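Local structure of ABC transporter (Thermotoga maritima, 1JI0) at residues Ile5-Ser11 and Ile25-Arg31; Ala43-Thr48 and Leu212-Gln216; Phe65-Ile70 and Arg80-Ala84. The protein binds ATP and, as the nucleotide-binding subunit of an ABC transporter, probably hydrolyses it to drive transport of branched-chain amino acids. All blocks are in the same frame, centred on the assembly; numbering follows the deposited sequence.

Contact 1: Ile5-Ser11 and Ile25-Arg31; sequences IVLEVQS and IDLKVPR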
loop_
_atom_site.group_PDB
_atom_site.type_symbol
_atom_site.label_atom_id
_atom_site.label_comp_id
_atom_site.label_asym_id
_atom_site.label_seq_id
_atom_site.Cartn_x
_atom_site.Cartn_y
_atom_site.Cartn_z
ATOM N N ILE A 5 2.178 13.402 10.559
ATOM C CA ILE A 5 2.716 12.046 10.404
ATOM C C ILE A 5 1.480 11.167 10.528
ATOM O O ILE A 5 1.000 10.929 11.636
ATOM C CB ILE A 5 3.728 11.680 11.536
ATOM C CG1 ILE A 5 4.969 12.578 11.448
ATOM C CG2 ILE A 5 4.149 10.202 11.418
ATOM C CD1 ILE A 5 5.711 12.479 10.098
ATOM N N VAL A 6 0.946 10.709 9.397
ATOM C CA VAL A 6 -0.261 9.887 9.430
ATOM C C VAL A 6 -0.049 8.540 10.099
ATOM O O VAL A 6 -0.953 8.016 10.751
ATOM C CB VAL A 6 -0.842 9.652 8.013
ATOM C CG1 VAL A 6 -1.143 10.982 7.352
ATOM C CG2 VAL A 6 0.132 8.842 7.173
ATOM N N LEU A 7 1.143 7.979 9.952
ATOM C CA LEU A 7 1.430 6.693 10.563
ATOM C C LEU A 7 2.850 6.649 11.082
ATOM O O LEU A 7 3.796 6.982 10.360
ATOM C CB LEU A 7 1.241 5.557 9.554
ATOM C CG LEU A 7 1.433 4.161 10.160
ATOM C CD1 LEU A 7 0.150 3.738 10.887
ATOM C CD2 LEU A 7 1.764 3.172 9.057
ATOM N N GLU A 8 2.994 6.260 12.341
ATOM C CA GLU A 8 4.314 6.128 12.936
ATOM C C GLU A 8 4.419 4.781 13.635
ATOM O O GLU A 8 3.568 4.420 14.450
ATOM C CB GLU A 8 4.598 7.244 13.944
ATOM C CG GLU A 8 6.019 7.166 14.502
ATOM C CD GLU A 8 6.332 8.246 15.517
ATOM O OE1 GLU A 8 5.423 9.035 15.852
ATOM O OE2 GLU A 8 7.491 8.302 15.983
ATOM N N VAL A 9 5.457 4.030 13.295
ATOM C CA VAL A 9 5.695 2.727 13.902
ATOM C C VAL A 9 6.902 2.928 14.801
ATOM O O VAL A 9 7.915 3.452 14.355
ATOM C CB VAL A 9 6.016 1.649 12.820
ATOM C CG1 VAL A 9 6.365 0.320 13.480
ATOM C CG2 VAL A 9 4.821 1.468 11.893
ATOM N N GLN A 10 6.793 2.545 16.072
ATOM C CA GLN A 10 7.913 2.706 16.994
ATOM C C GLN A 10 8.393 1.362 17.531
ATOM O O GLN A 10 7.601 0.591 18.068
ATOM C CB GLN A 10 7.519 3.597 18.178
ATOM C CG GLN A 10 6.849 4.905 17.794
ATOM C CD GLN A 10 6.580 5.790 18.997
ATOM O OE1 GLN A 10 6.189 5.310 20.066
ATOM N NE2 GLN A 10 6.779 7.092 18.828
ATOM N N SER A 11 9.689 1.098 17.379
ATOM C CA SER A 11 10.315 -0.136 17.854
ATOM C C SER A 11 9.386 -1.345 17.774
ATOM O O SER A 11 9.193 -2.055 18.761
ATOM C CB SER A 11 10.788 0.050 19.300
ATOM O OG SER A 11 11.660 1.168 19.410
ATOM N N ILE A 25 11.532 -2.224 14.439
ATOM C CA ILE A 25 11.709 -1.226 13.391
ATOM C C ILE A 25 10.944 0.059 13.698
ATOM O O ILE A 25 9.969 0.043 14.452
ATOM C CB ILE A 25 11.226 -1.761 12.028
ATOM C CG1 ILE A 25 9.739 -2.111 12.113
ATOM C CG2 ILE A 25 12.065 -2.982 11.614
ATOM C CD1 ILE A 25 9.105 -2.364 10.780
ATOM N N ASP A 26 11.405 1.164 13.110
ATOM C CA ASP A 26 10.766 2.475 13.267
ATOM C C ASP A 26 10.471 2.995 11.859
ATOM O O ASP A 26 11.305 2.864 10.970
ATOM C CB ASP A 26 11.703 3.463 13.964
ATOM C CG ASP A 26 12.144 2.990 15.340
ATOM O OD1 ASP A 26 11.290 2.862 16.243
ATOM O OD2 ASP A 26 13.358 2.747 15.509
ATOM N N LEU A 27 9.293 3.575 11.660
ATOM C CA LEU A 27 8.910 4.122 10.359
ATOM C C LEU A 27 7.953 5.276 10.558
ATOM O O LEU A 27 7.202 5.298 11.525
ATOM C CB LEU A 27 8.139 3.107 9.514
ATOM C CG LEU A 27 8.542 1.668 9.248
ATOM C CD1 LEU A 27 7.307 0.936 8.712
ATOM C CD2 LEU A 27 9.691 1.611 8.261
ATOM N N LYS A 28 7.960 6.215 9.617
ATOM C CA LYS A 28 7.039 7.342 9.653
ATOM C C LYS A 28 6.538 7.552 8.240
ATOM O O LYS A 28 7.307 7.450 7.285
ATOM C CB LYS A 28 7.734 8.610 10.153
ATOM C CG LYS A 28 8.087 8.567 11.625
ATOM C CD LYS A 28 8.565 9.925 12.111
ATOM C CE LYS A 28 9.053 9.852 13.544
ATOM N NZ LYS A 28 9.612 11.165 13.979
ATOM N N VAL A 29 5.244 7.801 8.098
ATOM C CA VAL A 29 4.657 8.050 6.781
ATOM C C VAL A 29 4.007 9.432 6.877
ATOM O O VAL A 29 2.911 9.570 7.416
ATOM C CB VAL A 29 3.585 6.988 6.431
ATOM C CG1 VAL A 29 3.109 7.186 5.003
ATOM C CG2 VAL A 29 4.168 5.573 6.614
ATOM N N PRO A 30 4.697 10.477 6.377
ATOM C CA PRO A 30 4.181 11.853 6.418
ATOM C C PRO A 30 2.966 12.066 5.524
ATOM O O PRO A 30 2.844 11.445 4.463
ATOM C CB PRO A 30 5.381 12.699 5.959
ATOM C CG PRO A 30 6.590 11.815 6.289
ATOM C CD PRO A 30 6.082 10.454 5.871
ATOM N N ARG A 31 2.085 12.963 5.960
ATOM C CA ARG A 31 0.870 13.288 5.229
ATOM C C ARG A 31 1.197 13.732 3.810
ATOM O O ARG A 31 2.109 14.532 3.604
ATOM C CB ARG A 31 0.104 14.403 5.958
ATOM C CG ARG A 31 -1.151 14.918 5.224
ATOM C CD ARG A 31 -2.012 15.761 6.160
ATOM N NE ARG A 31 -2.384 14.980 7.342
ATOM C CZ ARG A 31 -3.329 14.039 7.360
ATOM N NH1 ARG A 31 -4.021 13.767 6.265
ATOM N NH2 ARG A 31 -3.547 13.331 8.462
HETATM O O HOH W 1 13.966 1.781 18.028
HETATM O O HOH W 2 11.132 4.319 18.998
#
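Glu8 sets CG opposite its backbone N (chi1 -176°), and Lys28, with CG anti to the carbonyl carbon and an extended tail, lies alongside it. They meet through methylene and carboxylate: Glu8 OE2 is 3.3 Å from Lys28 CE but 4.1 Å from Lys28 NZ, too far for a salt bridge. From above the carboxylate plane, Gln10 NE2 gives Glu8 OE2 a nearly straight bond of 3.2 Å. With an alanine in place of Glu8, the Gln10 amide is likely to lose this acceptor and the Lys28 ammonium its nearby opposite charge. The other face is apolar: Val9 CG2 packs beside Leu27 CD1 at 4.1 Å, and Leu7 beside Val29, branched residues that suit a buried surface resting partly on helix 45-52. The backbones of Val9 and Leu27 form an antiparallel hydrogen-bonded pair, Val9 N to Leu27 O being 2.8 Å. Toward the start of 5-11 a classic beta bulge sets Val6 and Leu7 both opposite Val29. At the other end, Asp26 OD1 accepts Ser11 N at 2.6 Å, almost straight, and two waters join its carboxylate to Ser11 OG. The chemistry is that of an amphipathic strand pair, its charges on the wetter side.

Contact 2: Ala43-Thr48 and Leu212-Gln216; sequences AGKTTT and LETGQ. With ATP (adenosine-5'-triphosphate), chain B.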
loop_
_atom_site.group_PDB
_atom_site.type_symbol
_atom_site.label_atom_id
_atom_site.label_comp_id
_atom_site.label_asym_id
_atom_site.label_seq_id
_atom_site.Cartn_x
_atom_site.Cartn_y
_atom_site.Cartn_z
ATOM N N ALA A 43 11.826 -10.571 3.876
ATOM C CA ALA A 43 12.396 -9.536 4.731
ATOM C C ALA A 43 11.433 -9.156 5.858
ATOM O O ALA A 43 11.860 -8.702 6.919
ATOM C CB ALA A 43 12.741 -8.306 3.895
ATOM N N GLY A 44 10.137 -9.348 5.624
ATOM C CA GLY A 44 9.145 -9.017 6.630
ATOM C C GLY A 44 8.225 -7.887 6.205
ATOM O O GLY A 44 7.550 -7.282 7.032
ATOM N N LYS A 45 8.183 -7.613 4.905
ATOM C CA LYS A 45 7.356 -6.535 4.370
ATOM C C LYS A 45 5.851 -6.695 4.599
ATOM O O LYS A 45 5.194 -5.770 5.074
ATOM C CB LYS A 45 7.641 -6.365 2.870
ATOM C CG LYS A 45 9.085 -6.012 2.546
ATOM C CD LYS A 45 9.291 -5.794 1.049
ATOM C CE LYS A 45 8.933 -7.031 0.236
ATOM N NZ LYS A 45 9.780 -8.207 0.590
ATOM N N THR A 46 5.303 -7.850 4.232
ATOM C CA THR A 46 3.875 -8.124 4.400
ATOM C C THR A 46 3.523 -8.186 5.883
ATOM O O THR A 46 2.447 -7.755 6.289
ATOM C CB THR A 46 3.474 -9.468 3.751
ATOM O OG1 THR A 46 3.578 -9.356 2.331
ATOM C CG2 THR A 46 2.032 -9.839 4.104
ATOM N N THR A 47 4.433 -8.730 6.681
ATOM C CA THR A 47 4.210 -8.832 8.112
ATOM C C THR A 47 4.059 -7.423 8.684
ATOM O O THR A 47 3.185 -7.176 9.510
ATOM C CB THR A 47 5.376 -9.566 8.804
ATOM O OG1 THR A 47 5.464 -10.900 8.291
ATOM C CG2 THR A 47 5.154 -9.639 10.318
ATOM N N THR A 48 4.895 -6.493 8.223
ATOM C CA THR A 48 4.814 -5.120 8.706
ATOM C C THR A 48 3.437 -4.536 8.436
ATOM O O THR A 48 2.819 -3.965 9.336
ATOM C CB THR A 48 5.891 -4.228 8.056
ATOM O OG1 THR A 48 7.184 -4.714 8.430
ATOM C CG2 THR A 48 5.748 -2.778 8.517
ATOM N N LEU A 212 14.335 -2.899 4.329
ATOM C CA LEU A 212 14.146 -3.948 5.324
ATOM C C LEU A 212 14.930 -5.215 4.949
ATOM O O LEU A 212 14.783 -5.745 3.849
ATOM C CB LEU A 212 12.647 -4.268 5.441
ATOM C CG LEU A 212 12.095 -5.236 6.503
ATOM C CD1 LEU A 212 12.223 -4.644 7.900
ATOM C CD2 LEU A 212 10.618 -5.505 6.207
ATOM N N GLU A 213 15.770 -5.680 5.867
ATOM C CA GLU A 213 16.566 -6.890 5.662
ATOM C C GLU A 213 16.456 -7.742 6.916
ATOM O O GLU A 213 16.880 -7.328 7.994
ATOM C CB GLU A 213 18.037 -6.554 5.415
ATOM C CG GLU A 213 18.293 -5.755 4.152
ATOM C CD GLU A 213 19.754 -5.793 3.722
ATOM O OE1 GLU A 213 20.640 -5.713 4.603
ATOM O OE2 GLU A 213 20.017 -5.895 2.500
ATOM N N THR A 214 15.878 -8.929 6.764
ATOM C CA THR A 214 15.687 -9.861 7.872
ATOM C C THR A 214 15.101 -9.176 9.108
ATOM O O THR A 214 15.701 -9.187 10.182
ATOM C CB THR A 214 17.013 -10.573 8.252
ATOM O OG1 THR A 214 17.560 -11.222 7.095
ATOM C CG2 THR A 214 16.765 -11.639 9.314
ATOM N N GLY A 215 13.934 -8.559 8.935
ATOM C CA GLY A 215 13.256 -7.912 10.042
ATOM C C GLY A 215 13.812 -6.619 10.616
ATOM O O GLY A 215 13.310 -6.143 11.628
ATOM N N GLN A 216 14.839 -6.049 9.998
ATOM C CA GLN A 216 15.404 -4.797 10.491
ATOM C C GLN A 216 15.651 -3.785 9.366
ATOM O O GLN A 216 15.947 -4.164 8.233
ATOM C CB GLN A 216 16.726 -5.051 11.217
ATOM C CG GLN A 216 16.649 -6.025 12.379
ATOM C CD GLN A 216 17.870 -5.930 13.277
ATOM O OE1 GLN A 216 18.023 -4.972 14.031
ATOM N NE2 GLN A 216 18.752 -6.918 13.189
HETATM P PG ATP B . 5.558 -10.858 0.700
HETATM O O1G ATP B . 5.704 -11.517 -0.610
HETATM O O2G ATP B . 5.421 -9.387 0.645
HETATM O O3G ATP B . 4.616 -11.586 1.625
HETATM P PB ATP B . 7.645 -10.347 2.710
HETATM O O1B ATP B . 9.118 -10.150 2.524
HETATM O O2B ATP B . 6.833 -9.197 3.065
HETATM O O3B ATP B . 7.031 -11.008 1.351
HETATM P PA ATP B . 6.716 -11.831 5.068
HETATM O O1A ATP B . 5.272 -11.910 4.804
HETATM O O2A ATP B . 7.171 -10.976 6.196
HETATM O O3A ATP B . 7.496 -11.519 3.707
HETATM O "O5'" ATP B . 7.236 -13.289 5.282
HETATM C "C5'" ATP B . 8.622 -13.552 5.521
HETATM C "C4'" ATP B . 8.882 -13.930 6.935
HETATM O "O4'" ATP B . 8.221 -15.207 7.167
HETATM C "C3'" ATP B . 10.343 -14.190 7.202
HETATM O "O3'" ATP B . 10.743 -13.501 8.402
HETATM C "C2'" ATP B . 10.427 -15.685 7.318
HETATM O "O2'" ATP B . 11.467 -16.148 8.173
HETATM C "C1'" ATP B . 9.076 -16.016 7.976
HETATM N N9 ATP B . 8.618 -17.455 7.904
HETATM C C8 ATP B . 7.336 -17.928 7.713
HETATM N N7 ATP B . 7.213 -19.226 7.704
HETATM C C5 ATP B . 8.516 -19.659 7.906
HETATM C C6 ATP B . 9.092 -20.963 8.008
HETATM N N6 ATP B . 8.340 -22.046 7.907
HETATM N N1 ATP B . 10.434 -21.079 8.212
HETATM C C2 ATP B . 11.181 -19.971 8.313
HETATM N N3 ATP B . 10.769 -18.687 8.237
HETATM C C4 ATP B . 9.394 -18.598 8.029
#
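Gly44 and Lys45, whose backbone lies against Leu212, also grip the beta-phosphate of ATP, as the Walker A P-loop does. Lys45 NZ donates to ATP O1B at 2.8 Å, and Gly44 N reaches the same oxygen in a weak bond. Thr46 N is modelled so close to ATP O2B that the length is doubtful, and Thr47 OG1 is modelled as donating to ATP O2A, an oxygen less surely placed. Lys45 bends at its last two torsions (chi3 -60°, chi4 -61°), which curls the ammonium back over the loop, where Gly39 O also holds it. One shell out, Gly44 O, at the N-cap, is pinned from opposite faces of its plane by Thr48 N and by Thr48 OG1, the latter at 2.9 Å. Glycine suits this place: a CB would probably collide with the carbonyl O before it and crowd Leu212 CD2, which already lies 3.4 Å from Gly44 C. Leucine suits its own because its branched end packs under the loop, Leu212 CG 4.1 Å from Ala43 CB. Gly215 N, in a type I' turn, ties Ala43 O at 2.9 Å. Amides, a helix start and a lysine thus converge on the phosphates and would help to balance their charge.

Contact 3: Phe65-Ile70 and Arg80-Ala84; sequences FNGQDI and RMGIA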
loop_
_atom_site.group_PDB
_atom_site.type_symbol
_atom_site.label_atom_id
_atom_site.label_comp_id
_atom_site.label_asym_id
_atom_site.label_seq_id
_atom_site.Cartn_x
_atom_site.Cartn_y
_atom_site.Cartn_z
ATOM N N PHE A 65 -1.584 5.966 14.555
ATOM C CA PHE A 65 -2.298 6.479 13.391
ATOM C C PHE A 65 -2.832 7.857 13.766
ATOM O O PHE A 65 -3.611 7.985 14.715
ATOM C CB PHE A 65 -3.460 5.551 13.035
ATOM C CG PHE A 65 -4.288 6.033 11.884
ATOM C CD1 PHE A 65 -3.721 6.219 10.629
ATOM C CD2 PHE A 65 -5.647 6.280 12.047
ATOM C CE1 PHE A 65 -4.497 6.641 9.551
ATOM C CE2 PHE A 65 -6.431 6.703 10.973
ATOM C CZ PHE A 65 -5.853 6.882 9.722
ATOM N N ASN A 66 -2.415 8.874 13.010
ATOM C CA ASN A 66 -2.791 10.261 13.276
ATOM C C ASN A 66 -2.709 10.607 14.753
ATOM O O ASN A 66 -3.628 11.210 15.316
ATOM C CB ASN A 66 -4.187 10.573 12.749
ATOM C CG ASN A 66 -4.177 10.924 11.288
ATOM O OD1 ASN A 66 -3.386 11.763 10.845
ATOM N ND2 ASN A 66 -5.058 10.295 10.522
ATOM N N GLY A 67 -1.604 10.209 15.376
ATOM C CA GLY A 67 -1.397 10.503 16.780
ATOM C C GLY A 67 -2.015 9.536 17.767
ATOM O O GLY A 67 -1.705 9.595 18.956
ATOM N N GLN A 68 -2.876 8.641 17.290
ATOM C CA GLN A 68 -3.523 7.680 18.175
ATOM C C GLN A 68 -2.895 6.286 18.141
ATOM O O GLN A 68 -2.670 5.716 17.069
ATOM C CB GLN A 68 -5.008 7.571 17.833
ATOM C CG GLN A 68 -5.764 6.594 18.723
ATOM C CD GLN A 68 -7.250 6.545 18.418
ATOM O OE1 GLN A 68 -8.008 5.845 19.088
ATOM N NE2 GLN A 68 -7.673 7.292 17.406
ATOM N N ASP A 69 -2.615 5.744 19.324
ATOM C CA ASP A 69 -2.031 4.411 19.451
ATOM C C ASP A 69 -3.109 3.405 19.061
ATOM O O ASP A 69 -4.129 3.300 19.737
ATOM C CB ASP A 69 -1.598 4.153 20.898
ATOM C CG ASP A 69 -0.847 2.846 21.061
ATOM O OD1 ASP A 69 -1.199 1.861 20.374
ATOM O OD2 ASP A 69 0.092 2.793 21.883
ATOM N N ILE A 70 -2.892 2.686 17.962
ATOM C CA ILE A 70 -3.856 1.695 17.493
ATOM C C ILE A 70 -3.219 0.316 17.537
ATOM O O ILE A 70 -3.694 -0.614 16.893
ATOM C CB ILE A 70 -4.311 1.967 16.035
ATOM C CG1 ILE A 70 -3.085 2.055 15.116
ATOM C CG2 ILE A 70 -5.139 3.238 15.967
ATOM C CD1 ILE A 70 -3.429 1.991 13.649
ATOM N N ARG A 80 -12.046 0.743 9.616
ATOM C CA ARG A 80 -13.040 1.794 9.730
ATOM C C ARG A 80 -12.415 3.143 10.026
ATOM O O ARG A 80 -12.964 4.182 9.671
HETATM N N MSE A 81 -11.256 3.131 10.674
HETATM C CA MSE A 81 -10.571 4.371 11.008
HETATM C C MSE A 81 -10.015 5.079 9.783
HETATM O O MSE A 81 -9.693 6.265 9.839
HETATM C CB MSE A 81 -9.449 4.098 12.001
HETATM C CG MSE A 81 -9.973 3.693 13.361
HETATM SE SE MSE A 81 -8.566 3.442 14.617
HETATM C CE MSE A 81 -8.500 5.243 15.331
ATOM N N GLY A 82 -9.888 4.357 8.678
ATOM C CA GLY A 82 -9.386 4.999 7.478
ATOM C C GLY A 82 -8.154 4.386 6.852
ATOM O O GLY A 82 -7.620 4.938 5.887
ATOM N N ILE A 83 -7.689 3.263 7.388
ATOM C CA ILE A 83 -6.525 2.593 6.824
ATOM C C ILE A 83 -6.967 1.500 5.855
ATOM O O ILE A 83 -7.512 0.480 6.269
ATOM C CB ILE A 83 -5.637 1.954 7.917
ATOM C CG1 ILE A 83 -4.994 3.048 8.768
ATOM C CG2 ILE A 83 -4.545 1.092 7.275
ATOM C CD1 ILE A 83 -4.013 2.528 9.789
ATOM N N ALA A 84 -6.731 1.730 4.565
ATOM C CA ALA A 84 -7.086 0.775 3.521
ATOM C C ALA A 84 -5.869 -0.045 3.104
ATOM O O ALA A 84 -4.770 0.496 2.947
ATOM C CB ALA A 84 -7.644 1.508 2.312
#
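The Phe65 ring is sandwiched between Ile83 and its own neighbour, Asn66. Over one face lies Ile83 CG1, a CH-pi contact 4.0 Å from the ring centroid, offset toward the rim; over the opposite face lies Asn66 ND2. Near the ring plane, Met81 O meets the edge at Phe65 CE2, 3.5 Å away, where slightly positive C-H groups suit a carbonyl oxygen. With CG opposite the backbone N (chi1 177°), the ring swings across to Met81 and Ile83. Met81, present as selenomethionine, threads its flexible chain past the ring: Met81 CB touches Phe65 CE2, Met81 SE lies 3.7 Å from Ile70 CG2, and CE abuts the amide of Gln68, whose extended side chain crosses that of Met81 at about a right angle. Ile70 and Ile83 close the cluster tip to tip, CD1 to CD1 at 3.9 Å. No hydrogen bond joins the segments; the packing is mostly apolar. Gly82 ends helix 75-80 in a Schellman motif, whose positive phi suits glycine, and turns the chain into strand 83-86. Phe65 and Ile83 lean on Leu160 of strand 160-164, so the contact fastens the 60-65/68-69 hairpin of the antiparallel sheet to the edge of the mixed sheet.

Contact 2 is the most buried and the only one that holds the nucleotide; contacts 1 and 3 are partly buried. Contact 1 lies wholly within the antiparallel sheet and relies on backbone pairing, with charges on one face. Contact 3 instead joins that sheet to an edge strand of the mixed sheet without a hydrogen bond between its segments, and contact 2 sets a loop and helix start against another mixed-sheet strand and the turn that follows it. Contact 1 touches both others: Ile25 and Leu27 pack on Thr48 of contact 2, and Val6 O lies 2.8 Å from Asn66 N of contact 3, a probable hydrogen bond. Contacts 2 and 3 do not touch, their nearest atoms about 9 Å apart.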